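Local coordinates for protein SmhA (Serratia marcescens, PDB 7A27) that is the A component of the tripartite alpha-pore-forming toxin Smh, and probably joins its partner proteins in assembling a pore in target-cell membranes, at residues A[13-18]-A[342-347]; A[26-31]-A[289-294]; A[193-198]-A[353-358]. All coordinates share one frame; numbering follows the deposited sequence.

In the fold
The three contacts hold the first helix, 14-37, the last, 325-358, helix 272-299 and the loop before strand 198-206 together. Interaction 1 and interaction 2 both use helix 14-37, with centres 21 Å apart and nearest atoms about 8 Å apart. Helix 325-358 likewise serves interaction 1 and, nearer its C-terminus, interaction 3, whose centres lie 18 Å apart. Interactions 2 and 3 touch directly: Gln29 NE2 lies 2.9 Å from Tyr356 O, a probable hydrogen bond, and Leu26 packs on Tyr356. Both lie near Asn359, a calcium ligand in a structure of this protein although no ion is bound here. The Val195 side chain is about 4 Å from that of Asn359, and the Leu27 side chain about 7 Å.

Interaction 1. Residues A[13-18]-A[342-347]; sequences TLMAMH and WQLFSK
Helices 14-18 and 342-347 run nearly parallel, their N-to-C directions 11° apart and their axes 10.1 Å apart at closest, with Met15 facing Phe345 at a CA-CA distance of 5.6 Å. Phe345 fills the gap between them. Its CG lies anti to the backbone N (chi1 177°), which swings the ring across to helix 14-18, where it meets three residues. Phe345 CE1 comes within 3.5 Å of Met15 CA, and Met15 N sits over a ring face, near its perimeter; the extended Met15 chain runs antiparallel alongside the phenylalanine side chain, bringing SD toward Leu344. Leu14 CB is 3.7 Å from Phe345 CZ, while Leu14 CD1 reaches Trp342 CH2 at 3.9 Å. This is lateral packing within the long helical bundle, an architecture consistent with ClyA-like toxins, and it joins the first helix of the chain to helix 325-358. Helix 48-96 closes in through Ala83, against Phe345, and Trp342 sends its indole N-H to Leu9 O. His18 meets the Phe345 ring at its edge, with His18 ND1 3.4 Å from Phe345 CZ and the two planes at 52°. His18 ND1 donates to Leu14 O at 2.9 Å, and this bond, with the oxygen near the imidazole plane, helps fix the ring's rotation. His18 N reaches that oxygen from the other face of the carbonyl plane. Tyr80 packs edge-to-face with the imidazole.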
ATOM      1  N   THR A  13      -1.971   8.676 -17.215  1.00 70.16           N
ATOM      2  CA  THR A  13      -2.359   8.677 -15.776  1.00 70.11           C
ATOM      3  C   THR A  13      -1.356   7.885 -14.932  1.00 69.84           C
ATOM      4  O   THR A  13      -1.735   7.537 -13.816  1.00 71.87           O
ATOM      5  CB  THR A  13      -3.788   8.147 -15.575  1.00 69.95           C
ATOM      6  OG1 THR A  13      -3.824   6.763 -15.931  1.00 69.22           O
ATOM      7  CG2 THR A  13      -4.808   8.927 -16.374  1.00 70.92           C
ATOM      8  N   LEU A  14      -0.124   7.632 -15.401  1.00 68.98           N
ATOM      9  CA  LEU A  14       0.908   6.902 -14.610  1.00 67.36           C
ATOM     10  C   LEU A  14       1.198   7.610 -13.281  1.00 67.75           C
ATOM     11  O   LEU A  14       1.340   6.895 -12.270  1.00 65.88           O
ATOM     12  CB  LEU A  14       2.211   6.764 -15.406  1.00 67.30           C
ATOM     13  CG  LEU A  14       2.260   5.659 -16.461  1.00 66.22           C
ATOM     14  CD1 LEU A  14       3.582   5.687 -17.190  1.00 66.67           C
ATOM     15  CD2 LEU A  14       2.072   4.277 -15.846  1.00 65.46           C
ATOM     16  N   MET A  15       1.311   8.940 -13.270  1.00 69.01           N
ATOM     17  CA  MET A  15       1.693   9.682 -12.041  1.00 69.33           C
ATOM     18  C   MET A  15       0.654   9.400 -10.958  1.00 68.83           C
ATOM     19  O   MET A  15       1.042   8.920  -9.885  1.00 68.28           O
ATOM     20  CB  MET A  15       1.821  11.187 -12.282  1.00 70.39           C
ATOM     21  CG  MET A  15       2.370  11.915 -11.074  1.00 71.73           C
ATOM     22  SD  MET A  15       2.856  13.623 -11.393  1.00 75.06           S
ATOM     23  CE  MET A  15       2.840  14.291  -9.731  1.00 76.66           C
ATOM     24  N   ALA A  16      -0.619   9.650 -11.263  1.00 69.50           N
ATOM     25  CA  ALA A  16      -1.750   9.443 -10.335  1.00 70.40           C
ATOM     26  C   ALA A  16      -1.850   7.955  -9.969  1.00 70.46           C
ATOM     27  O   ALA A  16      -2.044   7.623  -8.799  1.00 70.22           O
ATOM     28  CB  ALA A  16      -3.021   9.941 -10.967  1.00 71.22           C
ATOM     29  N   MET A  17      -1.730   7.081 -10.954  1.00 70.79           N
ATOM     30  CA  MET A  17      -1.861   5.622 -10.773  1.00 71.49           C
ATOM     31  C   MET A  17      -0.813   5.142  -9.773  1.00 70.20           C
ATOM     32  O   MET A  17      -1.183   4.324  -8.939  1.00 72.70           O
ATOM     33  CB  MET A  17      -1.719   4.883 -12.104  1.00 73.50           C
ATOM     34  CG  MET A  17      -2.191   3.447 -12.045  1.00 74.94           C
ATOM     35  SD  MET A  17      -2.929   2.969 -13.570  1.00 80.80           S
ATOM     36  CE  MET A  17      -4.500   3.822 -13.405  1.00 82.10           C
ATOM     37  N   HIS A  18       0.425   5.647  -9.829  1.00 67.12           N
ATOM     38  CA  HIS A  18       1.521   5.272  -8.892  1.00 65.33           C
ATOM     39  C   HIS A  18       1.202   5.826  -7.500  1.00 64.79           C
ATOM     40  O   HIS A  18       1.425   5.100  -6.516  1.00 66.70           O
ATOM     41  CB  HIS A  18       2.900   5.723  -9.398  1.00 66.17           C
ATOM     42  CG  HIS A  18       3.562   4.794 -10.364  1.00 65.75           C
ATOM     43  ND1 HIS A  18       3.418   4.906 -11.716  1.00 64.75           N
ATOM     44  CD2 HIS A  18       4.388   3.737 -10.179  1.00 66.39           C
ATOM     45  CE1 HIS A  18       4.132   3.961 -12.315  1.00 65.92           C
ATOM     46  NE2 HIS A  18       4.758   3.246 -11.403  1.00 65.31           N
ATOM     47  N   TRP A 342       7.313  14.287 -17.681  1.00 70.49           N
ATOM     48  CA  TRP A 342       8.051  13.105 -17.173  1.00 69.34           C
ATOM     49  C   TRP A 342       8.964  13.514 -16.006  1.00 72.87           C
ATOM     50  O   TRP A 342       9.069  12.702 -15.057  1.00 73.80           O
ATOM     51  CB  TRP A 342       8.801  12.392 -18.296  1.00 67.86           C
ATOM     52  CG  TRP A 342       7.926  11.548 -19.171  1.00 65.40           C
ATOM     53  CD1 TRP A 342       7.372  11.886 -20.373  1.00 65.85           C
ATOM     54  CD2 TRP A 342       7.501  10.202 -18.918  1.00 62.62           C
ATOM     55  NE1 TRP A 342       6.631  10.853 -20.875  1.00 62.99           N
ATOM     56  CE2 TRP A 342       6.691   9.808 -20.003  1.00 61.84           C
ATOM     57  CE3 TRP A 342       7.713   9.299 -17.877  1.00 62.31           C
ATOM     58  CZ2 TRP A 342       6.098   8.552 -20.072  1.00 61.10           C
ATOM     59  CZ3 TRP A 342       7.126   8.055 -17.946  1.00 61.19           C
ATOM     60  CH2 TRP A 342       6.337   7.685 -19.032  1.00 60.53           C
ATOM     61  N   GLN A 343       9.567  14.712 -16.034  1.00 75.92           N
ATOM     62  CA  GLN A 343      10.436  15.190 -14.923  1.00 79.21           C
ATOM     63  C   GLN A 343       9.605  15.347 -13.650  1.00 79.17           C
ATOM     64  O   GLN A 343      10.096  14.930 -12.580  1.00 78.69           O
ATOM     65  CB  GLN A 343      11.179  16.482 -15.276  1.00 82.52           C
ATOM     66  CG  GLN A 343      12.389  16.192 -16.148  1.00 85.96           C
ATOM     67  CD  GLN A 343      13.179  15.059 -15.527  1.00 86.22           C
ATOM     68  OE1 GLN A 343      13.533  15.140 -14.351  1.00 88.35           O
ATOM     69  NE2 GLN A 343      13.423  13.991 -16.288  1.00 84.18           N
ATOM     70  N   LEU A 344       8.404  15.912 -13.773  1.00 79.16           N
ATOM     71  CA  LEU A 344       7.502  16.142 -12.628  1.00 79.16           C
ATOM     72  C   LEU A 344       7.161  14.769 -12.031  1.00 76.42           C
ATOM     73  O   LEU A 344       7.240  14.606 -10.785  1.00 76.49           O
ATOM     74  CB  LEU A 344       6.254  16.877 -13.125  1.00 81.86           C
ATOM     75  CG  LEU A 344       5.549  17.774 -12.102  1.00 85.23           C
ATOM     76  CD1 LEU A 344       6.016  19.220 -12.285  1.00 86.72           C
ATOM     77  CD2 LEU A 344       4.012  17.657 -12.196  1.00 84.33           C
ATOM     78  N   PHE A 345       6.832  13.811 -12.906  1.00 73.79           N
ATOM     79  CA  PHE A 345       6.505  12.406 -12.546  1.00 70.79           C
ATOM     80  C   PHE A 345       7.717  11.801 -11.836  1.00 71.55           C
ATOM     81  O   PHE A 345       7.530  11.267 -10.736  1.00 72.14           O
ATOM     82  CB  PHE A 345       6.050  11.621 -13.782  1.00 67.64           C
ATOM     83  CG  PHE A 345       5.745  10.156 -13.570  1.00 64.44           C
ATOM     84  CD1 PHE A 345       5.250   9.681 -12.365  1.00 63.19           C
ATOM     85  CD2 PHE A 345       5.915   9.252 -14.603  1.00 62.68           C
ATOM     86  CE1 PHE A 345       4.969   8.334 -12.196  1.00 61.09           C
ATOM     87  CE2 PHE A 345       5.626   7.912 -14.427  1.00 61.51           C
ATOM     88  CZ  PHE A 345       5.140   7.462 -13.232  1.00 60.11           C
ATOM     89  N   SER A 346       8.917  11.943 -12.410  1.00 71.77           N
ATOM     90  CA  SER A 346      10.176  11.429 -11.816  1.00 72.64           C
ATOM     91  C   SER A 346      10.300  11.883 -10.351  1.00 73.96           C
ATOM     92  O   SER A 346      10.772  11.071  -9.537  1.00 74.00           O
ATOM     93  CB  SER A 346      11.369  11.846 -12.638  1.00 74.95           C
ATOM     94  OG  SER A 346      12.605  11.605 -11.985  1.00 78.30           O
ATOM     95  N   LYS A 347       9.903  13.118 -10.014  1.00 75.34           N
ATOM     96  CA  LYS A 347      10.017  13.650  -8.627  1.00 77.04           C
ATOM     97  C   LYS A 347       9.027  12.895  -7.731  1.00 74.83           C
ATOM     98  O   LYS A 347       9.406  12.490  -6.608  1.00 76.14           O
ATOM     99  CB  LYS A 347       9.700  15.141  -8.538  1.00 80.06           C
ATOM    100  CG  LYS A 347      10.496  16.063  -9.448  1.00 83.88           C
ATOM    101  CD  LYS A 347      11.997  16.157  -9.228  1.00 86.97           C
ATOM    102  CE  LYS A 347      12.610  17.120 -10.232  1.00 89.30           C
ATOM    103  NZ  LYS A 347      14.080  17.233 -10.092  1.00 91.47           N
TER

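Interaction 2. Residues A[26-31]-A[289-294]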
ATOM      1  N   LEU A  26       2.037   1.593   1.086  1.00 65.21           N
ATOM      2  CA  LEU A  26       2.724   2.208   2.251  1.00 64.93           C
ATOM      3  C   LEU A  26       1.961   1.849   3.521  1.00 65.39           C
ATOM      4  O   LEU A  26       2.597   1.479   4.502  1.00 66.92           O
ATOM      5  CB  LEU A  26       2.795   3.728   2.101  1.00 64.36           C
ATOM      6  CG  LEU A  26       3.784   4.254   1.076  1.00 64.05           C
ATOM      7  CD1 LEU A  26       3.558   5.736   0.838  1.00 64.93           C
ATOM      8  CD2 LEU A  26       5.208   4.004   1.502  1.00 64.76           C
ATOM      9  N   LEU A  27       0.646   2.012   3.511  1.00 65.89           N
ATOM     10  CA  LEU A  27      -0.205   1.682   4.674  1.00 66.72           C
ATOM     11  C   LEU A  27      -0.050   0.181   4.968  1.00 68.78           C
ATOM     12  O   LEU A  27       0.143  -0.168   6.127  1.00 70.96           O
ATOM     13  CB  LEU A  27      -1.658   2.079   4.395  1.00 63.98           C
ATOM     14  CG  LEU A  27      -2.619   1.842   5.550  1.00 63.06           C
ATOM     15  CD1 LEU A  27      -2.142   2.520   6.802  1.00 63.79           C
ATOM     16  CD2 LEU A  27      -4.001   2.350   5.229  1.00 63.07           C
ATOM     17  N   ASN A  28      -0.055  -0.676   3.952  1.00 69.51           N
ATOM     18  CA  ASN A  28       0.026  -2.147   4.134  1.00 70.96           C
ATOM     19  C   ASN A  28       1.409  -2.497   4.701  1.00 70.20           C
ATOM     20  O   ASN A  28       1.541  -3.537   5.363  1.00 72.21           O
ATOM     21  CB  ASN A  28      -0.260  -2.903   2.836  1.00 72.96           C
ATOM     22  CG  ASN A  28      -0.813  -4.295   3.081  1.00 75.07           C
ATOM     23  OD1 ASN A  28      -1.349  -4.583   4.154  1.00 72.83           O
ATOM     24  ND2 ASN A  28      -0.707  -5.159   2.080  1.00 78.51           N
ATOM     25  N   GLN A  29       2.403  -1.657   4.449  1.00 67.75           N
ATOM     26  CA  GLN A  29       3.783  -1.811   4.979  1.00 68.50           C
ATOM     27  C   GLN A  29       3.678  -1.664   6.505  1.00 70.12           C
ATOM     28  O   GLN A  29       4.277  -2.504   7.223  1.00 70.63           O
ATOM     29  CB  GLN A  29       4.679  -0.770   4.291  1.00 67.68           C
ATOM     30  CG  GLN A  29       6.169  -0.952   4.470  1.00 68.55           C
ATOM     31  CD  GLN A  29       6.980   0.053   3.671  1.00 69.91           C
ATOM     32  OE1 GLN A  29       6.474   1.050   3.177  1.00 69.19           O
ATOM     33  NE2 GLN A  29       8.275  -0.194   3.537  1.00 70.67           N
ATOM     34  N   SER A  30       2.904  -0.665   6.971  1.00 68.42           N
ATOM     35  CA  SER A  30       2.698  -0.338   8.406  1.00 67.08           C
ATOM     36  C   SER A  30       1.853  -1.434   9.059  1.00 65.14           C
ATOM     37  O   SER A  30       2.160  -1.797  10.190  1.00 65.73           O
ATOM     38  CB  SER A  30       2.083   1.035   8.603  1.00 66.63           C
ATOM     39  OG  SER A  30       2.898   2.070   8.066  1.00 65.42           O
ATOM     40  N   TYR A  31       0.845  -1.967   8.373  1.00 63.14           N
ATOM     41  CA  TYR A  31      -0.010  -3.066   8.899  1.00 63.91           C
ATOM     42  C   TYR A  31       0.804  -4.356   8.980  1.00 65.29           C
ATOM     43  O   TYR A  31       0.515  -5.154   9.863  1.00 66.74           O
ATOM     44  CB  TYR A  31      -1.298  -3.240   8.095  1.00 63.12           C
ATOM     45  CG  TYR A  31      -2.309  -2.134   8.253  1.00 62.96           C
ATOM     46  CD1 TYR A  31      -2.513  -1.512   9.475  1.00 64.11           C
ATOM     47  CD2 TYR A  31      -3.146  -1.780   7.213  1.00 61.79           C
ATOM     48  CE1 TYR A  31      -3.452  -0.504   9.626  1.00 63.17           C
ATOM     49  CE2 TYR A  31      -4.099  -0.787   7.346  1.00 60.80           C
ATOM     50  CZ  TYR A  31      -4.242  -0.147   8.555  1.00 61.33           C
ATOM     51  OH  TYR A  31      -5.172   0.820   8.702  1.00 62.83           O
ATOM     52  N   ASP A 289      -7.405  -6.531   3.976  1.00 66.43           N
ATOM     53  CA  ASP A 289      -8.254  -5.549   3.251  1.00 67.25           C
ATOM     54  C   ASP A 289      -7.347  -4.663   2.391  1.00 67.64           C
ATOM     55  O   ASP A 289      -7.650  -4.513   1.184  1.00 70.63           O
ATOM     56  CB  ASP A 289      -9.110  -4.678   4.183  1.00 67.79           C
ATOM     57  CG  ASP A 289     -10.334  -5.338   4.796  1.00 68.61           C
ATOM     58  OD1 ASP A 289     -10.743  -6.419   4.303  1.00 69.45           O
ATOM     59  OD2 ASP A 289     -10.878  -4.748   5.759  1.00 67.50           O
ATOM     60  N   THR A 290      -6.265  -4.103   2.949  1.00 66.11           N
ATOM     61  CA  THR A 290      -5.424  -3.152   2.178  1.00 66.19           C
ATOM     62  C   THR A 290      -4.554  -3.949   1.207  1.00 66.05           C
ATOM     63  O   THR A 290      -4.145  -3.354   0.189  1.00 66.84           O
ATOM     64  CB  THR A 290      -4.707  -2.120   3.056  1.00 66.00           C
ATOM     65  OG1 THR A 290      -3.554  -2.725   3.619  1.00 68.31           O
ATOM     66  CG2 THR A 290      -5.613  -1.550   4.122  1.00 66.59           C
ATOM     67  N   TYR A 291      -4.307  -5.241   1.447  1.00 64.74           N
ATOM     68  CA  TYR A 291      -3.576  -6.079   0.461  1.00 63.46           C
ATOM     69  C   TYR A 291      -4.444  -6.157  -0.792  1.00 63.02           C
ATOM     70  O   TYR A 291      -3.941  -5.971  -1.899  1.00 63.83           O
ATOM     71  CB  TYR A 291      -3.278  -7.482   0.982  1.00 64.10           C
ATOM     72  CG  TYR A 291      -2.172  -8.192   0.247  1.00 64.31           C
ATOM     73  CD1 TYR A 291      -2.380  -8.777  -0.989  1.00 64.81           C
ATOM     74  CD2 TYR A 291      -0.902  -8.269   0.793  1.00 64.99           C
ATOM     75  CE1 TYR A 291      -1.355  -9.436  -1.658  1.00 65.13           C
ATOM     76  CE2 TYR A 291       0.134  -8.903   0.131  1.00 65.18           C
ATOM     77  CZ  TYR A 291      -0.094  -9.495  -1.094  1.00 65.08           C
ATOM     78  OH  TYR A 291       0.946 -10.125  -1.706  1.00 67.71           O
ATOM     79  N   VAL A 292      -5.738  -6.392  -0.602  1.00 62.63           N
ATOM     80  CA  VAL A 292      -6.733  -6.505  -1.703  1.00 62.03           C
ATOM     81  C   VAL A 292      -6.758  -5.177  -2.482  1.00 62.21           C
ATOM     82  O   VAL A 292      -6.785  -5.221  -3.733  1.00 63.85           O
ATOM     83  CB  VAL A 292      -8.120  -6.902  -1.166  1.00 60.62           C
ATOM     84  CG1 VAL A 292      -9.183  -6.761  -2.229  1.00 61.95           C
ATOM     85  CG2 VAL A 292      -8.142  -8.312  -0.622  1.00 61.24           C
ATOM     86  N   LEU A 293      -6.752  -4.039  -1.787  1.00 61.41           N
ATOM     87  CA  LEU A 293      -6.788  -2.711  -2.453  1.00 61.45           C
ATOM     88  C   LEU A 293      -5.476  -2.508  -3.211  1.00 63.12           C
ATOM     89  O   LEU A 293      -5.517  -1.914  -4.299  1.00 62.04           O
ATOM     90  CB  LEU A 293      -7.029  -1.583  -1.448  1.00 61.36           C
ATOM     91  CG  LEU A 293      -8.448  -1.479  -0.893  1.00 62.25           C
ATOM     92  CD1 LEU A 293      -8.582  -0.215  -0.052  1.00 62.96           C
ATOM     93  CD2 LEU A 293      -9.493  -1.459  -1.991  1.00 62.64           C
ATOM     94  N   THR A 294      -4.358  -3.020  -2.682  1.00 64.91           N
ATOM     95  CA  THR A 294      -3.032  -2.903  -3.339  1.00 65.16           C
ATOM     96  C   THR A 294      -3.131  -3.671  -4.657  1.00 67.03           C
ATOM     97  O   THR A 294      -2.896  -3.055  -5.681  1.00 68.02           O
ATOM     98  CB  THR A 294      -1.905  -3.317  -2.390  1.00 65.30           C
ATOM     99  OG1 THR A 294      -1.968  -2.453  -1.252  1.00 67.20           O
ATOM    100  CG2 THR A 294      -0.531  -3.220  -3.012  1.00 65.84           C
TER
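Thr290 fits between Asn28 and Tyr31, presenting a different branch to each. Thr290 OG1 lies 3.4 Å from Asn28 CB, beside the carboxamide, and the two side chains lie alongside, pointing opposite ways. The methyl CG2 of Thr290 turns instead to Tyr31, reaching Tyr31 CE2 at 3.6 Å near the plane of the ring, an edge approach made at about a right angle. Placing OG1 between the backbone N and the carbonyl carbon (chi1 80°) is what sends the two branches to separate neighbours. The Asn28 carboxamide lies beside Tyr291, its plane 79° from the ring. Further out, Thr294 OG1 bonds to Thr290 O at 2.8 Å, and Thr294 N reaches the same oxygen from its other face. Tyr31 also touches Leu286, on the same helix as Thr290, and Ile180 of helix 160-188; Leu133 and Leu140 of helix 104-155 pack on Tyr291. The helix segments are antiparallel, with axes 9.3 Å apart at closest and a signed crossing angle of -152°, as neighbours in the central bundle. Thr290 OG1 makes a weak hydrogen bond to Leu286 O. With this hydroxyl beside the Asn28 carboxamide and CG2 at the Tyr31 ring edge, the buried interface does not rest on apolar packing alone.

Interaction 3. Residues A[193-198]-A[353-358]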
ATOM      1  N   GLY A 193       3.675  13.844   0.463  1.00 82.69           N
ATOM      2  CA  GLY A 193       3.976  13.765   1.905  1.00 82.38           C
ATOM      3  C   GLY A 193       5.176  12.887   2.184  1.00 80.30           C
ATOM      4  O   GLY A 193       5.580  12.149   1.273  1.00 78.45           O
ATOM      5  N   VAL A 194       5.716  12.999   3.399  1.00 81.08           N
ATOM      6  CA  VAL A 194       6.819  12.152   3.950  1.00 80.27           C
ATOM      7  C   VAL A 194       6.208  11.345   5.103  1.00 78.05           C
ATOM      8  O   VAL A 194       6.158  11.847   6.204  1.00 77.48           O
ATOM      9  CB  VAL A 194       8.017  13.003   4.392  1.00 81.01           C
ATOM     10  CG1 VAL A 194       9.147  12.152   4.955  1.00 80.26           C
ATOM     11  CG2 VAL A 194       8.497  13.861   3.231  1.00 81.40           C
ATOM     12  N   VAL A 195       5.729  10.143   4.785  1.00 76.50           N
ATOM     13  CA  VAL A 195       4.864   9.319   5.672  1.00 76.13           C
ATOM     14  C   VAL A 195       5.649   8.732   6.841  1.00 75.89           C
ATOM     15  O   VAL A 195       6.783   8.295   6.671  1.00 76.57           O
ATOM     16  CB  VAL A 195       4.133   8.199   4.908  1.00 74.62           C
ATOM     17  CG1 VAL A 195       3.349   8.763   3.740  1.00 74.30           C
ATOM     18  CG2 VAL A 195       5.064   7.084   4.470  1.00 74.83           C
ATOM     19  N   GLN A 196       4.950   8.632   7.964  1.00 75.90           N
ATOM     20  CA  GLN A 196       5.382   7.996   9.223  1.00 77.83           C
ATOM     21  C   GLN A 196       4.099   7.680  10.018  1.00 74.63           C
ATOM     22  O   GLN A 196       3.241   8.562  10.165  1.00 74.17           O
ATOM     23  CB  GLN A 196       6.327   8.961   9.945  1.00 84.29           C
ATOM     24  CG  GLN A 196       7.088   8.363  11.131  1.00 87.70           C
ATOM     25  CD  GLN A 196       8.395   7.673  10.803  1.00 89.00           C
ATOM     26  OE1 GLN A 196       8.477   6.742   9.987  1.00 87.75           O
ATOM     27  NE2 GLN A 196       9.433   8.109  11.506  1.00 89.74           N
ATOM     28  N   LEU A 197       3.976   6.443  10.497  1.00 71.61           N
ATOM     29  CA  LEU A 197       2.950   6.008  11.481  1.00 69.50           C
ATOM     30  C   LEU A 197       3.686   5.332  12.636  1.00 68.36           C
ATOM     31  O   LEU A 197       4.727   4.734  12.381  1.00 70.33           O
ATOM     32  CB  LEU A 197       1.972   5.046  10.804  1.00 69.30           C
ATOM     33  CG  LEU A 197       0.934   5.675   9.874  1.00 68.48           C
ATOM     34  CD1 LEU A 197      -0.057   4.628   9.389  1.00 66.33           C
ATOM     35  CD2 LEU A 197       0.218   6.823  10.564  1.00 69.47           C
ATOM     36  N   GLY A 198       3.196   5.452  13.862  1.00 67.74           N
ATOM     37  CA  GLY A 198       3.837   4.850  15.047  1.00 67.72           C
ATOM     38  C   GLY A 198       3.031   3.675  15.562  1.00 66.42           C
ATOM     39  O   GLY A 198       2.145   3.209  14.832  1.00 64.52           O
ATOM     40  N   LYS A 353       9.782   6.347  -3.400  1.00 74.81           N
ATOM     41  CA  LYS A 353      10.902   5.415  -3.088  1.00 75.34           C
ATOM     42  C   LYS A 353      11.498   5.774  -1.724  1.00 76.15           C
ATOM     43  O   LYS A 353      11.858   4.839  -0.980  1.00 77.88           O
ATOM     44  CB  LYS A 353      11.982   5.434  -4.175  1.00 77.05           C
ATOM     45  CG  LYS A 353      11.573   4.783  -5.486  1.00 76.23           C
ATOM     46  CD  LYS A 353      12.567   4.945  -6.603  1.00 76.89           C
ATOM     47  CE  LYS A 353      13.863   4.227  -6.321  1.00 78.76           C
ATOM     48  NZ  LYS A 353      14.764   4.320  -7.498  1.00 80.77           N
ATOM     49  N   ALA A 354      11.642   7.069  -1.429  1.00 76.39           N
ATOM     50  CA  ALA A 354      12.151   7.581  -0.137  1.00 77.39           C
ATOM     51  C   ALA A 354      11.177   7.157   0.968  1.00 76.22           C
ATOM     52  O   ALA A 354      11.643   6.753   2.038  1.00 77.30           O
ATOM     53  CB  ALA A 354      12.334   9.075  -0.176  1.00 78.04           C
ATOM     54  N   ASN A 355       9.877   7.217   0.692  1.00 74.01           N
ATOM     55  CA  ASN A 355       8.813   6.829   1.650  1.00 72.80           C
ATOM     56  C   ASN A 355       8.868   5.318   1.900  1.00 72.21           C
ATOM     57  O   ASN A 355       8.824   4.925   3.071  1.00 70.22           O
ATOM     58  CB  ASN A 355       7.428   7.291   1.187  1.00 72.37           C
ATOM     59  CG  ASN A 355       7.086   8.716   1.585  1.00 73.61           C
ATOM     60  OD1 ASN A 355       7.563   9.219   2.596  1.00 74.76           O
ATOM     61  ND2 ASN A 355       6.204   9.346   0.826  1.00 73.33           N
ATOM     62  N   TYR A 356       8.973   4.490   0.854  1.00 71.68           N
ATOM     63  CA  TYR A 356       9.048   3.011   1.015  1.00 69.83           C
ATOM     64  C   TYR A 356      10.284   2.661   1.838  1.00 72.28           C
ATOM     65  O   TYR A 356      10.234   1.649   2.548  1.00 75.95           O
ATOM     66  CB  TYR A 356       9.097   2.278  -0.325  1.00 68.06           C
ATOM     67  CG  TYR A 356       7.782   2.142  -1.058  1.00 66.00           C
ATOM     68  CD1 TYR A 356       6.768   1.344  -0.558  1.00 64.44           C
ATOM     69  CD2 TYR A 356       7.579   2.741  -2.285  1.00 65.19           C
ATOM     70  CE1 TYR A 356       5.563   1.190  -1.230  1.00 63.18           C
ATOM     71  CE2 TYR A 356       6.385   2.612  -2.953  1.00 64.44           C
ATOM     72  CZ  TYR A 356       5.372   1.825  -2.443  1.00 63.09           C
ATOM     73  OH  TYR A 356       4.216   1.712  -3.163  1.00 60.07           O
ATOM     74  N   ALA A 357      11.355   3.451   1.740  1.00 73.39           N
ATOM     75  CA  ALA A 357      12.602   3.224   2.509  1.00 75.96           C
ATOM     76  C   ALA A 357      12.358   3.598   3.971  1.00 77.58           C
ATOM     77  O   ALA A 357      12.620   2.746   4.835  1.00 81.23           O
ATOM     78  CB  ALA A 357      13.758   4.002   1.928  1.00 75.93           C
ATOM     79  N   GLY A 358      11.845   4.808   4.221  1.00 77.68           N
ATOM     80  CA  GLY A 358      11.642   5.392   5.564  1.00 78.69           C
ATOM     81  C   GLY A 358      10.563   4.679   6.351  1.00 78.53           C
ATOM     82  O   GLY A 358      10.766   4.438   7.566  1.00 79.28           O
TER
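Asn355 projects from helix 353-358 into the loop 193-198 and meets it atom by atom along its length. Asn355 CB passes Val195 CG2 at 4.1 Å. Asn355 CG, set anti to the carbonyl carbon (chi1 -85°), is 3.9 Å from Val195 CG2, so the aliphatic base and the branch point of the amide both lie across the valine. From there the amide divides. Asn355 OD1 accepts the backbone N-H of Val195 N at 3.0 Å; the donor stands well above the plane of the amide carbonyl, and the N-H...O angle of 145° makes this the more bent of the two bonds. Asn355 OD1 also lies 3.3 Å from Val194 CA. On the other arm, Asn355 ND2 donates to Gly193 O at 2.9 Å and 168°, with the acceptor close to the amide plane. One side chain thereby bonds to an N-H and a C=O two residues apart, pinning the loop that follows helix 160-188 and leads into strand 198-206. The strand pairs with strand 230-237 in an antiparallel sheet of two strands. Gly193 O is also bonded by Asn351 ND2, one turn earlier on the helix, and Val195 packs against Phe188 and Asn359, which binds calcium in a structure of this protein though no ion is bound here. The two bonds support the modelled orientation of the Asn355 amide: donor to Gly193 O, acceptor from Val195 N.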